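Long-range contacts in epoxide hydrolase (Aspergillus niger, PDB 3G02), which probably hydrolyses epoxides to diols by adding water, here in a form made more enantioselective by laboratory directed evolution: residues A[9-15]-A[179-183]; A[345-350]-A[369-375]. The protein carries 9 engineered substitutions. One frame throughout, in Å; residues are numbered along the deposited sequence.

Contact 1: residues A[9-15]-A[179-183]; sequences FPSSASI and KDLGF
Phe9 meets Leu181 with the face of its ring: methyl CD2 sits over that face toward the rim, and Leu181 CD2 lies 3.7 Å from Phe9 CE2, a CH-pi contact. Phe99 of strand 95-102 also touches both side chains. Pro10 follows, its side chain crossing that of Phe183 at about a right angle and its CG touching the CE1-CZ end of the ring; Pro10 CG comes to 3.6 Å from Phe183 CZ. The same CG is 3.4 Å from Leu181 O, a carbonyl that this packing buries and for which the model offers no hydrogen-bonding partner.

Pro10 to Ala13 form a type I beta turn, which brings Ser12 over the end of the other segment. Its OG, tucked between the backbone N and the carbonyl carbon (chi1 54°), donates to Gly182 O at 2.9 Å, well off the line of the C=O bond. Here helix 167-180 finishes in a Schellman motif, in which Gly182 takes a positive phi while its N bonds back to Lys179 O. Ser12 OG and Ala13 N lie close against Gly182. Ala13 itself passes close by, with CB 3.4 Å from Leu181 O.

Ser14 N then takes up the carbonyl of the helix end, with Ser14 N 2.9 Å from Asp180 O; Ile15 N adds a weak bond to the same oxygen. One water links Ser14 OG to Lys179 O, donating to the carbonyl. Ile15 packs on Asp180 with both branches: CG1 lies 3.4 Å from Asp180 O, while CG2, anti to the carbonyl carbon, packs 3.6 Å from Asp180 CB. The carboxylate is held within its own helix, Gln176 bonding OD1. From the end of the longer branch, Ile15 CD1 reaches the CD2 methyl of Leu181.

Contact 2: residues A[345-350]-A[369-375]; sequences FFPKDL and DHAEGGH
His370 and Phe346 lie side by side and point the same way, their ring planes only 10° apart but slid so far that they barely overlap. The closest touch is Phe346 CE1 to His370 CD2, 3.6 Å. Asp388 bonds His370 NE2, which helps fix the rotation of the imidazole. Another flank of the phenyl ring faces the backbone: Glu372 O lies in the ring plane, 3.5 Å from Phe346 CD1. Phe346 also begins a type I beta turn running to Asp349; from this turn Lys348 N donates across to Gly373 O at 3.2 Å, in the carbonyl plane.

The turn delivers Asp349 to His375, a predicted active-site residue. His375 ND1 donates to Asp349 OD1 at 2.7 Å, on the syn side of the carboxylate and nearly in the imidazole plane. Leu350 N grips the same oxygen from the anti side, so two N-H groups fix OD1. Such a His-carboxylate pair, with the predicted nucleophile Asp193 beside the imidazole, is consistent with the nucleophile-histidine-acid arrangement of alpha/beta hydrolases.

With CG anti to the backbone N (chi1 175°), the His375 ring turns toward Leu350, whose CD1 lies over one face, offset toward the rim, 3.6 Å from His375 ND1. Trp285 meets the imidazole edge-to-face, while two waters lie within hydrogen-bonding reach of Asp349 OD2.

In the fold
Both contacts belong to the alpha/beta hydrolase fold, but they sit far apart in it: their centres are 35 Å apart and their nearest atoms about 23 Å. Along the chain both segments of contact 1 precede those of contact 2. Contact 1 lies at the surface, where the N-terminal loop before helix 26-38 packs on the end of helix 167-180, beside the sheet end where strand 87-92 is outermost and 95-102 comes next. Contact 2 joins the loops that follow strands 340-345 and 362-369, neighbours at the other end of the sheet. Contact 1 is structural packing away from the annotated sites, whereas contact 2 forms part of the predicted active site.

Contact 1: residues A[9-15]-A[179-183]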
loop_
_atom_site.group_PDB
_atom_site.type_symbol
_atom_site.label_atom_id
_atom_site.label_comp_id
_atom_site.label_asym_id
_atom_site.label_seq_id
_atom_site.Cartn_x
_atom_site.Cartn_y
_atom_site.Cartn_z
ATOM N N PHE A 9 -8.290 39.201 -15.076
ATOM C CA PHE A 9 -9.002 38.215 -15.885
ATOM C C PHE A 9 -9.152 38.702 -17.323
ATOM O O PHE A 9 -9.274 39.913 -17.550
ATOM C CB PHE A 9 -10.390 37.944 -15.294
ATOM C CG PHE A 9 -10.419 36.870 -14.231
ATOM C CD1 PHE A 9 -9.287 36.562 -13.475
ATOM C CD2 PHE A 9 -11.602 36.190 -13.964
ATOM C CE1 PHE A 9 -9.329 35.575 -12.491
ATOM C CE2 PHE A 9 -11.658 35.211 -12.983
ATOM C CZ PHE A 9 -10.519 34.898 -12.244
ATOM N N PRO A 10 -9.144 37.771 -18.299
ATOM C CA PRO A 10 -9.397 38.140 -19.694
ATOM C C PRO A 10 -10.753 38.823 -19.844
ATOM O O PRO A 10 -11.673 38.556 -19.064
ATOM C CB PRO A 10 -9.404 36.791 -20.416
ATOM C CG PRO A 10 -8.579 35.904 -19.549
ATOM C CD PRO A 10 -8.890 36.325 -18.158
ATOM N N SER A 11 -10.867 39.708 -20.831
ATOM C CA SER A 11 -12.105 40.455 -21.065
ATOM C C SER A 11 -13.289 39.539 -21.376
ATOM O O SER A 11 -14.437 39.881 -21.084
ATOM C CB SER A 11 -11.920 41.466 -22.200
ATOM O OG SER A 11 -11.680 40.807 -23.432
ATOM N N SER A 12 -12.997 38.379 -21.963
ATOM C CA SER A 12 -14.018 37.399 -22.346
ATOM C C SER A 12 -14.455 36.482 -21.194
ATOM O O SER A 12 -15.373 35.675 -21.358
ATOM C CB SER A 12 -13.533 36.566 -23.536
ATOM O OG SER A 12 -12.275 35.966 -23.260
ATOM N N ALA A 13 -13.797 36.604 -20.041
ATOM C CA ALA A 13 -14.152 35.809 -18.864
ATOM C C ALA A 13 -15.566 36.127 -18.391
ATOM O O ALA A 13 -15.956 37.296 -18.306
ATOM C CB ALA A 13 -13.151 36.036 -17.734
ATOM N N SER A 14 -16.329 35.079 -18.093
ATOM C CA SER A 14 -17.691 35.240 -17.601
ATOM C C SER A 14 -17.741 35.303 -16.079
ATOM O O SER A 14 -18.608 35.969 -15.517
ATOM C CB SER A 14 -18.600 34.125 -18.130
ATOM O OG SER A 14 -18.087 32.839 -17.833
ATOM N N ILE A 15 -16.801 34.621 -15.418
ATOM C CA ILE A 15 -16.762 34.567 -13.953
ATOM C C ILE A 15 -16.042 35.752 -13.309
ATOM O O ILE A 15 -15.265 36.458 -13.960
ATOM C CB ILE A 15 -16.140 33.241 -13.431
ATOM C CG1 ILE A 15 -14.739 33.023 -14.023
ATOM C CG2 ILE A 15 -17.068 32.069 -13.727
ATOM C CD1 ILE A 15 -13.861 32.070 -13.219
ATOM N N LYS A 179 -13.450 27.632 -20.057
ATOM C CA LYS A 179 -14.580 28.358 -20.644
ATOM C C LYS A 179 -14.990 29.555 -19.784
ATOM O O LYS A 179 -15.218 30.658 -20.300
ATOM C CB LYS A 179 -15.765 27.418 -20.876
ATOM C CG LYS A 179 -15.571 26.498 -22.059
ATOM C CD LYS A 179 -16.648 25.430 -22.142
ATOM C CE LYS A 179 -16.514 24.637 -23.431
ATOM N NZ LYS A 179 -17.314 23.376 -23.413
ATOM N N ASP A 180 -15.067 29.337 -18.473
ATOM C CA ASP A 180 -15.390 30.393 -17.513
ATOM C C ASP A 180 -14.414 31.565 -17.567
ATOM O O ASP A 180 -14.807 32.717 -17.367
ATOM C CB ASP A 180 -15.428 29.830 -16.091
ATOM C CG ASP A 180 -16.666 28.998 -15.819
ATOM O OD1 ASP A 180 -17.519 28.857 -16.721
ATOM O OD2 ASP A 180 -16.772 28.468 -14.695
ATOM N N LEU A 181 -13.144 31.259 -17.829
ATOM C CA LEU A 181 -12.101 32.280 -17.903
ATOM C C LEU A 181 -12.058 32.964 -19.267
ATOM O O LEU A 181 -11.240 33.861 -19.487
ATOM C CB LEU A 181 -10.733 31.684 -17.550
ATOM C CG LEU A 181 -10.525 31.289 -16.086
ATOM C CD1 LEU A 181 -9.230 30.504 -15.932
ATOM C CD2 LEU A 181 -10.529 32.509 -15.176
ATOM N N GLY A 182 -12.937 32.528 -20.171
ATOM C CA GLY A 182 -13.122 33.165 -21.479
ATOM C C GLY A 182 -12.474 32.462 -22.654
ATOM O O GLY A 182 -12.291 33.061 -23.720
ATOM N N PHE A 183 -12.134 31.187 -22.480
ATOM C CA PHE A 183 -11.367 30.474 -23.497
ATOM C C PHE A 183 -12.166 29.429 -24.284
ATOM O O PHE A 183 -11.598 28.486 -24.833
ATOM C CB PHE A 183 -10.104 29.854 -22.880
ATOM C CG PHE A 183 -9.307 30.807 -22.027
ATOM C CD1 PHE A 183 -9.015 32.102 -22.467
ATOM C CD2 PHE A 183 -8.823 30.398 -20.788
ATOM C CE1 PHE A 183 -8.267 32.972 -21.676
ATOM C CE2 PHE A 183 -8.074 31.260 -19.988
ATOM C CZ PHE A 183 -7.793 32.549 -20.431
HETATM O O HOH W 1 -19.803 31.284 -16.544
HETATM O O HOH W 2 -17.642 31.815 -20.333
#

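Contact 2: residues A[345-350]-A[369-375]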
loop_
_atom_site.group_PDB
_atom_site.type_symbol
_atom_site.label_atom_id
_atom_site.label_comp_id
_atom_site.label_asym_id
_atom_site.label_seq_id
_atom_site.Cartn_x
_atom_site.Cartn_y
_atom_site.Cartn_z
ATOM N N PHE A 345 9.926 14.014 -23.796
ATOM C CA PHE A 345 10.420 12.763 -23.238
ATOM C C PHE A 345 11.566 13.038 -22.281
ATOM O O PHE A 345 12.572 13.642 -22.660
ATOM C CB PHE A 345 10.888 11.841 -24.377
ATOM C CG PHE A 345 11.442 10.519 -23.919
ATOM C CD1 PHE A 345 10.652 9.369 -23.951
ATOM C CD2 PHE A 345 12.763 10.413 -23.484
ATOM C CE1 PHE A 345 11.165 8.139 -23.544
ATOM C CE2 PHE A 345 13.284 9.186 -23.067
ATOM C CZ PHE A 345 12.482 8.046 -23.098
ATOM N N PHE A 346 11.402 12.593 -21.038
ATOM C CA PHE A 346 12.464 12.635 -20.039
ATOM C C PHE A 346 12.824 11.201 -19.644
ATOM O O PHE A 346 11.935 10.398 -19.355
ATOM C CB PHE A 346 12.035 13.483 -18.839
ATOM C CG PHE A 346 11.795 14.923 -19.185
ATOM C CD1 PHE A 346 12.852 15.833 -19.199
ATOM C CD2 PHE A 346 10.522 15.374 -19.531
ATOM C CE1 PHE A 346 12.643 17.163 -19.532
ATOM C CE2 PHE A 346 10.304 16.710 -19.864
ATOM C CZ PHE A 346 11.367 17.605 -19.863
ATOM N N PRO A 347 14.128 10.868 -19.655
ATOM C CA PRO A 347 14.549 9.463 -19.631
ATOM C C PRO A 347 14.324 8.745 -18.305
ATOM O O PRO A 347 14.162 7.522 -18.298
ATOM C CB PRO A 347 16.049 9.543 -19.942
ATOM C CG PRO A 347 16.459 10.877 -19.455
ATOM C CD PRO A 347 15.281 11.786 -19.689
ATOM N N LYS A 348 14.318 9.491 -17.202
ATOM C CA LYS A 348 14.142 8.892 -15.878
ATOM C C LYS A 348 12.715 9.030 -15.373
ATOM O O LYS A 348 12.442 8.901 -14.176
ATOM C CB LYS A 348 15.161 9.449 -14.880
ATOM C CG LYS A 348 16.578 8.989 -15.186
ATOM C CD LYS A 348 17.553 9.351 -14.093
ATOM C CE LYS A 348 18.962 8.943 -14.494
ATOM N NZ LYS A 348 19.968 9.261 -13.446
ATOM N N ASP A 349 11.794 9.279 -16.298
ATOM C CA ASP A 349 10.375 9.226 -15.980
ATOM C C ASP A 349 9.980 7.774 -15.679
ATOM O O ASP A 349 10.771 6.853 -15.888
ATOM C CB ASP A 349 9.548 9.795 -17.129
ATOM C CG ASP A 349 8.265 10.460 -16.658
ATOM O OD1 ASP A 349 7.741 10.097 -15.580
ATOM O OD2 ASP A 349 7.766 11.345 -17.374
ATOM N N LEU A 350 8.761 7.581 -15.186
ATOM C CA LEU A 350 8.336 6.289 -14.638
ATOM C C LEU A 350 8.172 5.202 -15.688
ATOM O O LEU A 350 8.568 4.057 -15.473
ATOM C CB LEU A 350 7.021 6.444 -13.861
ATOM C CG LEU A 350 6.977 7.574 -12.829
ATOM C CD1 LEU A 350 5.616 7.633 -12.159
ATOM C CD2 LEU A 350 8.082 7.384 -11.802
ATOM N N ASP A 369 13.210 14.961 -27.166
ATOM C CA ASP A 369 13.962 14.131 -26.228
ATOM C C ASP A 369 14.795 15.017 -25.312
ATOM O O ASP A 369 15.151 16.141 -25.684
ATOM C CB ASP A 369 14.913 13.200 -26.988
ATOM C CG ASP A 369 14.272 11.881 -27.377
ATOM O OD1 ASP A 369 13.570 11.276 -26.537
ATOM O OD2 ASP A 369 14.489 11.437 -28.523
ATOM N N HIS A 370 15.108 14.515 -24.119
ATOM C CA HIS A 370 16.054 15.190 -23.244
ATOM C C HIS A 370 17.009 14.189 -22.626
ATOM O O HIS A 370 16.650 13.031 -22.405
ATOM C CB HIS A 370 15.317 16.008 -22.186
ATOM C CG HIS A 370 14.464 17.087 -22.769
ATOM N ND1 HIS A 370 14.976 18.297 -23.183
ATOM C CD2 HIS A 370 13.140 17.121 -23.054
ATOM C CE1 HIS A 370 14.001 19.039 -23.677
ATOM N NE2 HIS A 370 12.877 18.348 -23.610
ATOM N N ALA A 371 18.233 14.646 -22.375
ATOM C CA ALA A 371 19.304 13.791 -21.876
ATOM C C ALA A 371 19.181 13.506 -20.383
ATOM O O ALA A 371 19.693 12.494 -19.895
ATOM C CB ALA A 371 20.657 14.411 -22.185
ATOM N N GLU A 372 18.514 14.405 -19.661
ATOM C CA GLU A 372 18.344 14.258 -18.216
ATOM C C GLU A 372 16.969 14.713 -17.729
ATOM O O GLU A 372 16.197 15.320 -18.477
ATOM C CB GLU A 372 19.476 14.946 -17.434
ATOM C CG GLU A 372 19.870 16.342 -17.891
ATOM C CD GLU A 372 21.273 16.738 -17.426
ATOM O OE1 GLU A 372 21.814 16.094 -16.500
ATOM O OE2 GLU A 372 21.840 17.700 -17.986
ATOM N N GLY A 373 16.671 14.401 -16.471
ATOM C CA GLY A 373 15.378 14.719 -15.885
ATOM C C GLY A 373 14.538 13.487 -15.616
ATOM O O GLY A 373 14.527 12.535 -16.402
ATOM N N GLY A 374 13.826 13.517 -14.493
ATOM C CA GLY A 374 12.953 12.425 -14.097
ATOM C C GLY A 374 11.483 12.754 -14.265
ATOM O O GLY A 374 11.088 13.490 -15.173
ATOM N N HIS A 375 10.674 12.211 -13.364
ATOM C CA HIS A 375 9.223 12.295 -13.475
ATOM C C HIS A 375 8.635 13.685 -13.241
ATOM O O HIS A 375 7.670 14.073 -13.907
ATOM C CB HIS A 375 8.581 11.304 -12.509
ATOM C CG HIS A 375 7.092 11.398 -12.467
ATOM N ND1 HIS A 375 6.292 10.933 -13.487
ATOM C CD2 HIS A 375 6.258 11.918 -11.536
ATOM C CE1 HIS A 375 5.025 11.154 -13.181
ATOM N NE2 HIS A 375 4.977 11.751 -12.004
HETATM O O HOH W 3 6.786 13.334 -16.303
HETATM O O HOH W 4 8.855 13.882 -17.332
#